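Local coordinates for protein malate oxidoreductase (Thermotoga maritima, PDB 1VL6) that probably catalyses the NAD-dependent oxidative decarboxylation of malate to pyruvate, as malic enzymes do, at residues C236-E239 against Y240-E243; L242-A245 against R246-P250; K277-W280 against I281-M284; D301-L304 against A305-G309. All blocks are in the same frame, centred on the assembly; numbering follows the deposited sequence.

Contact 1. Residues C236-E239 against Y240-E243; sequences CLNE and YHLE
N238 meets Y240 and H241 through the tip of its side chain. N238 CB lies 3.9 Å from Y240 N. With chi1 at 38°, CG sits between the backbone N and the carbonyl carbon, and this turns the amide back over the start of the helix. CG comes over one face of the H241 ring. OD1 does the main work. N238 OD1 accepts from H241 N at 3.1 Å, with the donor tilted 31° from the amide carbonyl plane. N238 OD1 also takes a weak bond from Y240 N at 2.9 Å and lies at the edge of the Y240 ring, in its plane. This makes N238 the N-cap of helix 239-246, in the NAD-binding domain of the malic enzyme family. N238 O starts the helical bonding by accepting from L242 N at 3.2 Å. The E239 carboxylate stacks on the Y240 ring, with the planes 13° apart and OE1 over the rim of one face. E239 OE2 has a salt bridge to R150. The H241 ring has partners at both nitrogens, one of them weak: NE2 bonds to I200 O, while H241 ND1 receives the weak bond from L237 N at 3.5 Å. L237 CB also packs against H241 ND1, at 3.5 Å.

Contact 2. Residues L242-A245 against R246-P250; sequences LEIA and RITNP
This is the C-terminal end of helix 239-246, in the NAD-binding domain, where the chain leaves the helix for the loop toward helix 257-261. R246 N still bonds to L242 O at 3.1 Å, as in a regular alpha-helical turn. One residue later the pattern tightens. I247 N bonds to I244 O, three residues back, at 3.1 Å, with the donor 63° out of the carbonyl plane. Its bond to E243 O is weak. On the outer side, R246 runs extended from CG to NE and lies across L242. L242 CG sits over the rim of one guanidinium face, and L242 CD2 is 3.3 Å from R246 NH1. This is apolar cover for the flat group. The charge itself is met by E230, whose OE2 pairs with R246 NE. On the inner side, I244 is buried against Y205 and V208 of helix 202-214 and A221 of strand 218-223. I247 reaches L212 of the same neighbouring helix. T248 turns back under the helix end. Its chi1 of 46° sets OG1 between its own backbone N and carbonyl carbon. From there T248 OG1 lies toward I244 O as donor, though the modelled bond is very short and its length doubtful. Beside it, T248 CG2 packs on I244 CG2 at 3.8 Å.

Contact 3. Residues K277-W280 against I281-M284; sequences KPEW and IKKM
I281 N bonds to P278 O at 3.0 Å and opens the close-wound backbone of this contact. K282 N bonds to E279 O at 3.2 Å. K283 N bonds to W280 O at 2.8 Å. Each bond reaches back three residues, and all three donors stand well above the carbonyl planes. A type I beta turn runs from I281 to M284. The packed side is mostly apolar. I281 is buried and touches both I290 of strand 289-292 and A305 of helix 302-307, and buried selenomethionine M284 also touches I290. W280 lies on L257 and L261 of helix 257-261, with K277 N over the rim of one indole face. The other side is looser and exposed, and it is made of long charged chains. E279 is bent at chi2 (-59°), which folds its carboxylate forward along the chain toward K282. K282 stays extended beyond CG, and the two side chains cross at a slant. K282 NZ reaches the syn lone pair of E279 OE2 at 2.7 Å, and E279 OE1 is farther from K282 NZ at 3.5 Å. K283 bends at chi3, which carries its NZ off toward helix 257-261. Both lysines of the turn thus have carboxylate partners: K282 pairs with E279, three residues earlier, and K283 with E258 of that helix, which probably offsets much of their positive charge.

Contact 4. Residues D301-L304 against A305-G309; sequences DPEL and AREAG
E303 has CG opposite its backbone N (chi1 -177°) and then bends at chi2 (60°). This swings its carboxylate along the helix toward R306 and E307. R306 takes the other course: CG lies beside its N and the chain runs extended to NE, back across the first turn. The two side chains cross at about a right angle. R306 NH1 meets E303 OE1 at 3.4 Å in a weak hydrogen bond that is part of a salt bridge. The acid oxygen stands at the guanidinium edge, near its plane. P302 CB covers the rim of one guanidinium face, 3.8 Å from R306 NH2. E307 is likewise bent at chi2, and E307 OE2 is modelled 2.6 Å from E303 OE2, a doubtful detail at this resolution. The backbone is a regular alpha helix with both ends marked. D301 is the N-cap. D301 OD2 accepts from L304 N at 3.1 Å, and D301 O from A305 N at 2.9 Å. In the middle, E307 N points almost straight at E303 O, at 2.7 Å. A Schellman motif closes the helix: G309 has positive phi, and its N bonds to R306 O. Helix 302-307 links strands 289-292 and 312-315 in a beta-alpha-beta unit. P302, A305 and R306 rest on V313 of strand 312-315, while L304 and A308 lie against P278 of helix 278-281.

In the fold
All four contacts lie in the NAD-binding domain and follow each other along the chain in the order 1 to 4. They form two pairs. Contacts 1 and 2 are the start and end of helix 239-246. They share L242 and E243, and their centres are 9 Å apart. Contacts 3 and 4 belong to helices 278-281 and 302-307, with centres 10 Å apart. They touch where P278, I281 and K282 meet A305 and A308. The pairs are well separated, with contacts 2 and 3 about 15 Å apart at their nearest atoms. Strands 266-269 and 289-292 of the six-stranded mixed sheet come between these helices in sequence. The helices thus form connections around a Rossmann-like sheet.

Contact 1. Residues C236-E239 against Y240-E243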
ATOM      1  N   CYS A 236      -8.873 -49.486  13.386  1.00 70.65           N
ATOM      2  CA  CYS A 236      -7.991 -48.504  14.036  1.00 73.15           C
ATOM      3  C   CYS A 236      -6.587 -48.385  13.442  1.00 73.84           C
ATOM      4  O   CYS A 236      -5.581 -49.113  13.822  1.00 71.09           O
ATOM      5  CB  CYS A 236      -8.018 -48.727  15.531  1.00 75.72           C
ATOM      6  SG  CYS A 236      -9.685 -48.205  16.034  1.00 84.32           S
ATOM      7  N   LEU A 237      -6.575 -47.400  12.518  1.00 74.26           N
ATOM      8  CA  LEU A 237      -5.471 -47.144  11.588  1.00 76.00           C
ATOM      9  C   LEU A 237      -4.306 -46.443  12.276  1.00 76.04           C
ATOM     10  O   LEU A 237      -3.189 -46.576  11.803  1.00 80.58           O
ATOM     11  CB  LEU A 237      -5.951 -46.364  10.335  1.00 75.51           C
ATOM     12  CG  LEU A 237      -7.169 -46.820   9.475  1.00 80.60           C
ATOM     13  CD1 LEU A 237      -6.824 -46.769   7.984  1.00 83.22           C
ATOM     14  CD2 LEU A 237      -7.708 -48.222   9.775  1.00 82.58           C
ATOM     15  N   ASN A 238      -4.556 -45.707  13.365  1.00 72.92           N
ATOM     16  CA  ASN A 238      -3.497 -45.268  14.265  1.00 70.45           C
ATOM     17  C   ASN A 238      -3.998 -45.211  15.681  1.00 67.12           C
ATOM     18  O   ASN A 238      -5.155 -45.461  15.946  1.00 64.18           O
ATOM     19  CB  ASN A 238      -2.880 -43.895  13.866  1.00 72.18           C
ATOM     20  CG  ASN A 238      -3.924 -42.894  13.325  1.00 78.61           C
ATOM     21  OD1 ASN A 238      -4.805 -42.408  14.196  1.00 68.68           O
ATOM     22  ND2 ASN A 238      -3.891 -42.531  12.148  1.00 95.88           N
ATOM     23  N   GLU A 239      -3.097 -44.885  16.592  1.00 65.47           N
ATOM     24  CA  GLU A 239      -3.458 -44.514  17.952  1.00 64.99           C
ATOM     25  C   GLU A 239      -4.612 -43.499  18.047  1.00 63.05           C
ATOM     26  O   GLU A 239      -5.388 -43.543  19.002  1.00 64.24           O
ATOM     27  CB  GLU A 239      -2.213 -44.013  18.739  1.00 66.55           C
ATOM     28  CG  GLU A 239      -1.089 -43.405  17.890  1.00 70.32           C
ATOM     29  CD  GLU A 239      -0.201 -42.428  18.648  1.00 69.58           C
ATOM     30  OE1 GLU A 239      -0.629 -41.841  19.667  1.00 86.54           O
ATOM     31  OE2 GLU A 239       0.935 -42.211  18.202  1.00 76.80           O
ATOM     32  N   TYR A 240      -4.739 -42.581  17.094  1.00 60.30           N
ATOM     33  CA  TYR A 240      -5.753 -41.520  17.234  1.00 59.20           C
ATOM     34  C   TYR A 240      -7.163 -42.053  16.936  1.00 60.13           C
ATOM     35  O   TYR A 240      -8.151 -41.572  17.492  1.00 60.06           O
ATOM     36  CB  TYR A 240      -5.385 -40.270  16.394  1.00 56.73           C
ATOM     37  CG  TYR A 240      -4.061 -39.609  16.813  1.00 54.01           C
ATOM     38  CD1 TYR A 240      -4.034 -38.717  17.865  1.00 49.66           C
ATOM     39  CD2 TYR A 240      -2.829 -39.926  16.188  1.00 48.13           C
ATOM     40  CE1 TYR A 240      -2.841 -38.132  18.286  1.00 55.07           C
ATOM     41  CE2 TYR A 240      -1.631 -39.342  16.609  1.00 48.72           C
ATOM     42  CZ  TYR A 240      -1.660 -38.444  17.671  1.00 54.79           C
ATOM     43  OH  TYR A 240      -0.539 -37.809  18.160  1.00 64.57           O
ATOM     44  N   HIS A 241      -7.251 -43.037  16.061  1.00 59.72           N
ATOM     45  CA  HIS A 241      -8.506 -43.697  15.777  1.00 60.05           C
ATOM     46  C   HIS A 241      -8.907 -44.543  16.986  1.00 60.21           C
ATOM     47  O   HIS A 241     -10.060 -44.608  17.380  1.00 58.86           O
ATOM     48  CB  HIS A 241      -8.349 -44.579  14.531  1.00 62.27           C
ATOM     49  CG  HIS A 241      -8.287 -43.815  13.251  1.00 62.77           C
ATOM     50  ND1 HIS A 241      -8.281 -44.436  12.019  1.00 67.89           N
ATOM     51  CD2 HIS A 241      -8.287 -42.481  13.005  1.00 64.15           C
ATOM     52  CE1 HIS A 241      -8.268 -43.513  11.072  1.00 72.15           C
ATOM     53  NE2 HIS A 241      -8.290 -42.318  11.642  1.00 63.64           N
ATOM     54  N   LEU A 242      -7.937 -45.196  17.588  1.00 60.17           N
ATOM     55  CA  LEU A 242      -8.202 -45.930  18.819  1.00 59.85           C
ATOM     56  C   LEU A 242      -8.750 -44.950  19.873  1.00 60.90           C
ATOM     57  O   LEU A 242      -9.731 -45.230  20.561  1.00 60.96           O
ATOM     58  CB  LEU A 242      -6.943 -46.618  19.302  1.00 54.82           C
ATOM     59  CG  LEU A 242      -7.054 -47.714  20.344  1.00 65.16           C
ATOM     60  CD1 LEU A 242      -7.822 -48.934  19.862  1.00 65.72           C
ATOM     61  CD2 LEU A 242      -5.640 -48.142  20.718  1.00 60.85           C
ATOM     62  N   GLU A 243      -8.132 -43.785  19.997  1.00 60.63           N
ATOM     63  CA  GLU A 243      -8.599 -42.833  20.984  1.00 61.73           C
ATOM     64  C   GLU A 243     -10.075 -42.490  20.722  1.00 63.04           C
ATOM     65  O   GLU A 243     -10.908 -42.477  21.658  1.00 63.38           O
ATOM     66  CB  GLU A 243      -7.768 -41.571  20.917  1.00 61.29           C
ATOM     67  CG  GLU A 243      -7.987 -40.630  22.080  1.00 64.80           C
ATOM     68  CD  GLU A 243      -7.497 -39.218  21.790  1.00 63.17           C
ATOM     69  OE1 GLU A 243      -6.650 -39.030  20.891  1.00 55.15           O
ATOM     70  OE2 GLU A 243      -7.983 -38.288  22.449  1.00 64.49           O
TER

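Contact 2. Residues L242-A245 against R246-P250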
ATOM      1  N   LEU A 242      -7.937 -45.196  17.588  1.00 60.17           N
ATOM      2  CA  LEU A 242      -8.202 -45.930  18.819  1.00 59.85           C
ATOM      3  C   LEU A 242      -8.750 -44.950  19.873  1.00 60.90           C
ATOM      4  O   LEU A 242      -9.731 -45.230  20.561  1.00 60.96           O
ATOM      5  CB  LEU A 242      -6.943 -46.618  19.302  1.00 54.82           C
ATOM      6  CG  LEU A 242      -7.054 -47.714  20.344  1.00 65.16           C
ATOM      7  CD1 LEU A 242      -7.822 -48.934  19.862  1.00 65.72           C
ATOM      8  CD2 LEU A 242      -5.640 -48.142  20.718  1.00 60.85           C
ATOM      9  N   GLU A 243      -8.132 -43.785  19.997  1.00 60.63           N
ATOM     10  CA  GLU A 243      -8.599 -42.833  20.984  1.00 61.73           C
ATOM     11  C   GLU A 243     -10.075 -42.490  20.722  1.00 63.04           C
ATOM     12  O   GLU A 243     -10.908 -42.477  21.658  1.00 63.38           O
ATOM     13  CB  GLU A 243      -7.768 -41.571  20.917  1.00 61.29           C
ATOM     14  CG  GLU A 243      -7.987 -40.630  22.080  1.00 64.80           C
ATOM     15  CD  GLU A 243      -7.497 -39.218  21.790  1.00 63.17           C
ATOM     16  OE1 GLU A 243      -6.650 -39.030  20.891  1.00 55.15           O
ATOM     17  OE2 GLU A 243      -7.983 -38.288  22.449  1.00 64.49           O
ATOM     18  N   ILE A 244     -10.407 -42.252  19.449  1.00 60.66           N
ATOM     19  CA  ILE A 244     -11.776 -41.929  19.072  1.00 59.58           C
ATOM     20  C   ILE A 244     -12.758 -43.051  19.334  1.00 59.33           C
ATOM     21  O   ILE A 244     -13.887 -42.836  19.844  1.00 58.81           O
ATOM     22  CB  ILE A 244     -11.866 -41.519  17.614  1.00 60.46           C
ATOM     23  CG1 ILE A 244     -11.041 -40.241  17.377  1.00 58.80           C
ATOM     24  CG2 ILE A 244     -13.343 -41.271  17.215  1.00 58.22           C
ATOM     25  CD1 ILE A 244     -11.477 -39.040  18.171  1.00 59.28           C
ATOM     26  N   ALA A 245     -12.338 -44.254  19.000  1.00 58.68           N
ATOM     27  CA  ALA A 245     -13.201 -45.402  19.220  1.00 58.37           C
ATOM     28  C   ALA A 245     -13.581 -45.487  20.703  1.00 58.90           C
ATOM     29  O   ALA A 245     -14.661 -45.957  21.061  1.00 58.29           O
ATOM     30  CB  ALA A 245     -12.513 -46.695  18.785  1.00 59.19           C
ATOM     31  N   ARG A 246     -12.672 -45.073  21.572  1.00 60.17           N
ATOM     32  CA  ARG A 246     -12.925 -45.207  23.002  1.00 60.71           C
ATOM     33  C   ARG A 246     -13.897 -44.186  23.574  1.00 61.87           C
ATOM     34  O   ARG A 246     -14.464 -44.400  24.622  1.00 63.05           O
ATOM     35  CB  ARG A 246     -11.635 -45.130  23.768  1.00 59.41           C
ATOM     36  CG  ARG A 246     -10.871 -46.378  23.610  1.00 61.74           C
ATOM     37  CD  ARG A 246      -9.428 -46.200  23.882  1.00 63.56           C
ATOM     38  NE  ARG A 246      -8.866 -47.494  24.196  1.00 67.27           N
ATOM     39  CZ  ARG A 246      -7.608 -47.801  24.040  1.00 65.92           C
ATOM     40  NH1 ARG A 246      -6.756 -46.903  23.576  1.00 77.05           N
ATOM     41  NH2 ARG A 246      -7.199 -49.011  24.350  1.00 73.22           N
ATOM     42  N   ILE A 247     -14.101 -43.079  22.880  1.00 61.58           N
ATOM     43  CA  ILE A 247     -15.028 -42.087  23.383  1.00 60.34           C
ATOM     44  C   ILE A 247     -16.244 -41.990  22.506  1.00 60.87           C
ATOM     45  O   ILE A 247     -16.995 -41.035  22.637  1.00 60.98           O
ATOM     46  CB  ILE A 247     -14.365 -40.688  23.505  1.00 61.53           C
ATOM     47  CG1 ILE A 247     -13.699 -40.282  22.166  1.00 57.28           C
ATOM     48  CG2 ILE A 247     -13.414 -40.681  24.691  1.00 55.02           C
ATOM     49  CD1 ILE A 247     -13.129 -38.890  22.142  1.00 58.55           C
ATOM     50  N   THR A 248     -16.475 -42.984  21.650  1.00 61.45           N
ATOM     51  CA  THR A 248     -17.603 -42.915  20.681  1.00 61.49           C
ATOM     52  C   THR A 248     -18.405 -44.184  20.670  1.00 60.21           C
ATOM     53  O   THR A 248     -18.120 -45.100  21.388  1.00 59.24           O
ATOM     54  CB  THR A 248     -17.143 -42.637  19.249  1.00 62.74           C
ATOM     55  OG1 THR A 248     -16.035 -43.471  18.942  1.00 62.77           O
ATOM     56  CG2 THR A 248     -16.657 -41.210  19.113  1.00 62.47           C
ATOM     57  N   ASN A 249     -19.441 -44.191  19.864  1.00 60.63           N
ATOM     58  CA  ASN A 249     -20.222 -45.376  19.580  1.00 59.58           C
ATOM     59  C   ASN A 249     -20.750 -46.102  20.807  1.00 60.18           C
ATOM     60  O   ASN A 249     -20.416 -47.270  21.050  1.00 60.26           O
ATOM     61  CB  ASN A 249     -19.400 -46.279  18.703  1.00 58.08           C
ATOM     62  CG  ASN A 249     -20.202 -47.372  18.120  1.00 62.77           C
ATOM     63  OD1 ASN A 249     -21.447 -47.304  18.057  1.00 69.10           O
ATOM     64  ND2 ASN A 249     -19.514 -48.397  17.664  1.00 56.69           N
ATOM     65  N   PRO A 250     -21.582 -45.417  21.579  1.00 60.26           N
ATOM     66  CA  PRO A 250     -22.153 -45.984  22.813  1.00 61.38           C
ATOM     67  C   PRO A 250     -22.961 -47.260  22.626  1.00 61.21           C
ATOM     68  O   PRO A 250     -22.857 -48.163  23.482  1.00 60.19           O
ATOM     69  CB  PRO A 250     -23.055 -44.871  23.346  1.00 61.64           C
ATOM     70  CG  PRO A 250     -23.179 -43.865  22.226  1.00 60.81           C
ATOM     71  CD  PRO A 250     -21.998 -44.028  21.369  1.00 62.58           C
TER

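Contact 3. Residues K277-W280 against I281-M284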
ATOM      1  N   LYS A 277     -24.631 -43.259  -0.883  1.00 60.82           N
ATOM      2  CA  LYS A 277     -25.662 -43.542  -1.901  1.00 60.22           C
ATOM      3  C   LYS A 277     -27.001 -42.887  -1.489  1.00 60.86           C
ATOM      4  O   LYS A 277     -27.383 -42.870  -0.303  1.00 60.57           O
ATOM      5  CB  LYS A 277     -25.815 -45.048  -2.162  1.00 58.02           C
ATOM      6  CG  LYS A 277     -24.596 -45.615  -2.834  1.00 61.66           C
ATOM      7  CD  LYS A 277     -24.764 -47.038  -3.402  1.00 63.64           C
ATOM      8  CE  LYS A 277     -23.702 -47.316  -4.489  1.00 69.97           C
ATOM      9  NZ  LYS A 277     -23.965 -48.523  -5.341  1.00 75.58           N
ATOM     10  N   PRO A 278     -27.724 -42.327  -2.457  1.00 61.10           N
ATOM     11  CA  PRO A 278     -28.946 -41.584  -2.149  1.00 61.09           C
ATOM     12  C   PRO A 278     -29.959 -42.418  -1.382  1.00 61.23           C
ATOM     13  O   PRO A 278     -30.538 -41.935  -0.450  1.00 61.07           O
ATOM     14  CB  PRO A 278     -29.497 -41.245  -3.529  1.00 60.81           C
ATOM     15  CG  PRO A 278     -28.836 -42.182  -4.440  1.00 61.85           C
ATOM     16  CD  PRO A 278     -27.482 -42.405  -3.897  1.00 60.06           C
ATOM     17  N   GLU A 279     -30.152 -43.684  -1.751  1.00 61.63           N
ATOM     18  CA  GLU A 279     -31.128 -44.498  -1.020  1.00 61.25           C
ATOM     19  C   GLU A 279     -30.834 -44.678   0.478  1.00 61.12           C
ATOM     20  O   GLU A 279     -31.760 -44.877   1.269  1.00 62.33           O
ATOM     21  CB  GLU A 279     -31.356 -45.812  -1.721  1.00 55.75           C
ATOM     22  CG  GLU A 279     -32.163 -45.658  -3.015  1.00 60.36           C
ATOM     23  CD  GLU A 279     -33.569 -45.028  -2.798  1.00 63.84           C
ATOM     24  OE1 GLU A 279     -34.509 -45.711  -2.345  1.00 57.74           O
ATOM     25  OE2 GLU A 279     -33.757 -43.824  -3.096  1.00 56.29           O
ATOM     26  N   TRP A 280     -29.572 -44.532   0.887  1.00 60.29           N
ATOM     27  CA  TRP A 280     -29.232 -44.574   2.323  1.00 59.82           C
ATOM     28  C   TRP A 280     -29.940 -43.477   3.099  1.00 60.00           C
ATOM     29  O   TRP A 280     -30.323 -43.657   4.258  1.00 59.90           O
ATOM     30  CB  TRP A 280     -27.714 -44.484   2.580  1.00 55.81           C
ATOM     31  CG  TRP A 280     -26.926 -45.575   1.886  1.00 56.26           C
ATOM     32  CD1 TRP A 280     -27.447 -46.670   1.237  1.00 49.65           C
ATOM     33  CD2 TRP A 280     -25.504 -45.697   1.774  1.00 48.63           C
ATOM     34  NE1 TRP A 280     -26.436 -47.451   0.734  1.00 54.19           N
ATOM     35  CE2 TRP A 280     -25.237 -46.881   1.041  1.00 58.51           C
ATOM     36  CE3 TRP A 280     -24.431 -44.935   2.203  1.00 60.22           C
ATOM     37  CZ2 TRP A 280     -23.950 -47.314   0.743  1.00 52.59           C
ATOM     38  CZ3 TRP A 280     -23.142 -45.368   1.899  1.00 56.39           C
ATOM     39  CH2 TRP A 280     -22.920 -46.540   1.170  1.00 55.73           C
ATOM     40  N   ILE A 281     -30.139 -42.341   2.459  1.00 59.69           N
ATOM     41  CA  ILE A 281     -30.770 -41.215   3.136  1.00 61.00           C
ATOM     42  C   ILE A 281     -32.135 -41.571   3.666  1.00 63.23           C
ATOM     43  O   ILE A 281     -32.527 -41.107   4.729  1.00 63.55           O
ATOM     44  CB  ILE A 281     -30.832 -39.985   2.212  1.00 61.99           C
ATOM     45  CG1 ILE A 281     -29.400 -39.476   2.012  1.00 62.63           C
ATOM     46  CG2 ILE A 281     -31.744 -38.893   2.848  1.00 66.27           C
ATOM     47  CD1 ILE A 281     -29.285 -38.165   1.362  1.00 69.72           C
ATOM     48  N   LYS A 282     -32.842 -42.423   2.936  1.00 64.35           N
ATOM     49  CA  LYS A 282     -34.163 -42.830   3.321  1.00 63.31           C
ATOM     50  C   LYS A 282     -34.137 -43.763   4.525  1.00 65.79           C
ATOM     51  O   LYS A 282     -35.165 -43.976   5.124  1.00 67.85           O
ATOM     52  CB  LYS A 282     -34.855 -43.482   2.112  1.00 62.74           C
ATOM     53  CG  LYS A 282     -34.917 -42.526   0.918  1.00 62.74           C
ATOM     54  CD  LYS A 282     -35.940 -42.845  -0.163  1.00 58.90           C
ATOM     55  CE  LYS A 282     -35.689 -41.935  -1.428  1.00 55.61           C
ATOM     56  NZ  LYS A 282     -36.110 -42.633  -2.693  1.00 54.96           N
ATOM     57  N   LYS A 283     -32.986 -44.333   4.886  1.00 66.36           N
ATOM     58  CA  LYS A 283     -32.908 -45.207   6.074  1.00 64.17           C
ATOM     59  C   LYS A 283     -32.361 -44.442   7.256  1.00 63.26           C
ATOM     60  O   LYS A 283     -32.289 -44.978   8.335  1.00 62.64           O
ATOM     61  CB  LYS A 283     -32.044 -46.408   5.826  1.00 61.94           C
ATOM     62  CG  LYS A 283     -32.511 -47.249   4.656  1.00 71.05           C
ATOM     63  CD  LYS A 283     -31.726 -48.579   4.544  1.00 69.95           C
ATOM     64  CE  LYS A 283     -30.247 -48.351   4.281  1.00 71.09           C
ATOM     65  NZ  LYS A 283     -29.616 -49.628   4.031  1.00 67.93           N
HETATM   66  N   MSE A 284     -32.002 -43.178   7.062  1.00 63.00           N
HETATM   67  CA  MSE A 284     -31.650 -42.304   8.177  1.00 64.12           C
HETATM   68  C   MSE A 284     -32.938 -41.905   8.857  1.00 64.63           C
HETATM   69  O   MSE A 284     -33.999 -42.236   8.379  1.00 67.06           O
HETATM   70  CB  MSE A 284     -30.909 -41.032   7.697  1.00 65.14           C
HETATM   71  CG  MSE A 284     -29.574 -41.323   7.049  1.00 62.17           C
HETATM   72 SE   MSE A 284     -28.667 -39.751   6.397  1.00 69.27          SE
HETATM   73  CE  MSE A 284     -28.456 -38.664   8.110  1.00 68.35           C
TER

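Contact 4. Residues D301-L304 against A305-G309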
ATOM      1  N   ASP A 301     -23.807 -35.755  -4.111  1.00 60.89           N
ATOM      2  CA  ASP A 301     -24.197 -34.548  -4.803  1.00 62.51           C
ATOM      3  C   ASP A 301     -25.320 -33.899  -4.010  1.00 63.90           C
ATOM      4  O   ASP A 301     -26.220 -34.583  -3.574  1.00 66.31           O
ATOM      5  CB  ASP A 301     -24.652 -34.843  -6.219  1.00 64.08           C
ATOM      6  CG  ASP A 301     -25.197 -33.611  -6.913  1.00 70.10           C
ATOM      7  OD1 ASP A 301     -24.407 -32.692  -7.263  1.00 70.35           O
ATOM      8  OD2 ASP A 301     -26.421 -33.467  -7.093  1.00 78.56           O
ATOM      9  N   PRO A 302     -25.236 -32.601  -3.755  1.00 64.96           N
ATOM     10  CA  PRO A 302     -26.238 -31.936  -2.918  1.00 64.50           C
ATOM     11  C   PRO A 302     -27.650 -31.993  -3.455  1.00 63.48           C
ATOM     12  O   PRO A 302     -28.572 -32.230  -2.686  1.00 64.84           O
ATOM     13  CB  PRO A 302     -25.741 -30.484  -2.814  1.00 64.02           C
ATOM     14  CG  PRO A 302     -24.292 -30.507  -3.214  1.00 64.81           C
ATOM     15  CD  PRO A 302     -24.146 -31.683  -4.166  1.00 65.95           C
ATOM     16  N   GLU A 303     -27.846 -31.774  -4.747  1.00 62.67           N
ATOM     17  CA  GLU A 303     -29.215 -31.825  -5.277  1.00 61.56           C
ATOM     18  C   GLU A 303     -29.734 -33.268  -5.094  1.00 62.30           C
ATOM     19  O   GLU A 303     -30.828 -33.489  -4.547  1.00 61.61           O
ATOM     20  CB  GLU A 303     -29.288 -31.360  -6.723  1.00 59.31           C
ATOM     21  CG  GLU A 303     -30.704 -31.334  -7.286  1.00 66.20           C
ATOM     22  CD  GLU A 303     -31.631 -30.407  -6.538  1.00 69.72           C
ATOM     23  OE1 GLU A 303     -31.153 -29.428  -5.922  1.00 85.87           O
ATOM     24  OE2 GLU A 303     -32.846 -30.658  -6.564  1.00 79.32           O
ATOM     25  N   LEU A 304     -28.916 -34.243  -5.490  1.00 61.72           N
ATOM     26  CA  LEU A 304     -29.288 -35.628  -5.348  1.00 61.97           C
ATOM     27  C   LEU A 304     -29.726 -35.919  -3.911  1.00 62.56           C
ATOM     28  O   LEU A 304     -30.714 -36.603  -3.656  1.00 60.18           O
ATOM     29  CB  LEU A 304     -28.117 -36.550  -5.718  1.00 62.99           C
ATOM     30  CG  LEU A 304     -28.372 -38.069  -5.648  1.00 61.15           C
ATOM     31  CD1 LEU A 304     -29.612 -38.496  -6.428  1.00 62.49           C
ATOM     32  CD2 LEU A 304     -27.188 -38.797  -6.181  1.00 67.48           C
ATOM     33  N   ALA A 305     -28.982 -35.396  -2.964  1.00 64.15           N
ATOM     34  CA  ALA A 305     -29.344 -35.593  -1.589  1.00 65.36           C
ATOM     35  C   ALA A 305     -30.699 -34.978  -1.263  1.00 64.13           C
ATOM     36  O   ALA A 305     -31.484 -35.631  -0.573  1.00 62.55           O
ATOM     37  CB  ALA A 305     -28.272 -35.023  -0.694  1.00 69.04           C
ATOM     38  N   ARG A 306     -30.942 -33.730  -1.713  1.00 64.17           N
ATOM     39  CA  ARG A 306     -32.244 -33.068  -1.489  1.00 66.36           C
ATOM     40  C   ARG A 306     -33.302 -33.974  -2.089  1.00 63.18           C
ATOM     41  O   ARG A 306     -34.246 -34.318  -1.412  1.00 63.36           O
ATOM     42  CB  ARG A 306     -32.366 -31.657  -2.100  1.00 64.54           C
ATOM     43  CG  ARG A 306     -31.603 -30.560  -1.327  1.00 82.36           C
ATOM     44  CD  ARG A 306     -31.127 -29.332  -2.184  1.00 81.48           C
ATOM     45  NE  ARG A 306     -29.890 -28.714  -1.667  1.00100.36           N
ATOM     46  CZ  ARG A 306     -29.020 -27.983  -2.403  1.00109.63           C
ATOM     47  NH1 ARG A 306     -29.252 -27.775  -3.704  1.00116.81           N
ATOM     48  NH2 ARG A 306     -27.908 -27.467  -1.849  1.00 91.45           N
ATOM     49  N   GLU A 307     -33.086 -34.411  -3.329  1.00 60.33           N
ATOM     50  CA  GLU A 307     -34.052 -35.229  -4.021  1.00 61.21           C
ATOM     51  C   GLU A 307     -34.390 -36.530  -3.316  1.00 60.48           C
ATOM     52  O   GLU A 307     -35.481 -37.046  -3.452  1.00 58.95           O
ATOM     53  CB  GLU A 307     -33.562 -35.516  -5.427  1.00 60.15           C
ATOM     54  CG  GLU A 307     -33.390 -34.273  -6.262  1.00 64.25           C
ATOM     55  CD  GLU A 307     -34.676 -33.652  -6.759  1.00 65.99           C
ATOM     56  OE1 GLU A 307     -35.743 -34.298  -6.785  1.00 64.83           O
ATOM     57  OE2 GLU A 307     -34.599 -32.484  -7.158  1.00 69.94           O
ATOM     58  N   ALA A 308     -33.436 -37.047  -2.566  1.00 62.75           N
ATOM     59  CA  ALA A 308     -33.595 -38.291  -1.843  1.00 64.21           C
ATOM     60  C   ALA A 308     -34.179 -38.081  -0.458  1.00 64.73           C
ATOM     61  O   ALA A 308     -34.419 -39.066   0.256  1.00 69.49           O
ATOM     62  CB  ALA A 308     -32.247 -39.049  -1.756  1.00 63.81           C
ATOM     63  N   GLY A 309     -34.443 -36.840  -0.076  1.00 62.29           N
ATOM     64  CA  GLY A 309     -35.131 -36.572   1.154  1.00 61.80           C
ATOM     65  C   GLY A 309     -34.377 -35.762   2.209  1.00 63.74           C
ATOM     66  O   GLY A 309     -34.893 -35.535   3.306  1.00 65.67           O
TER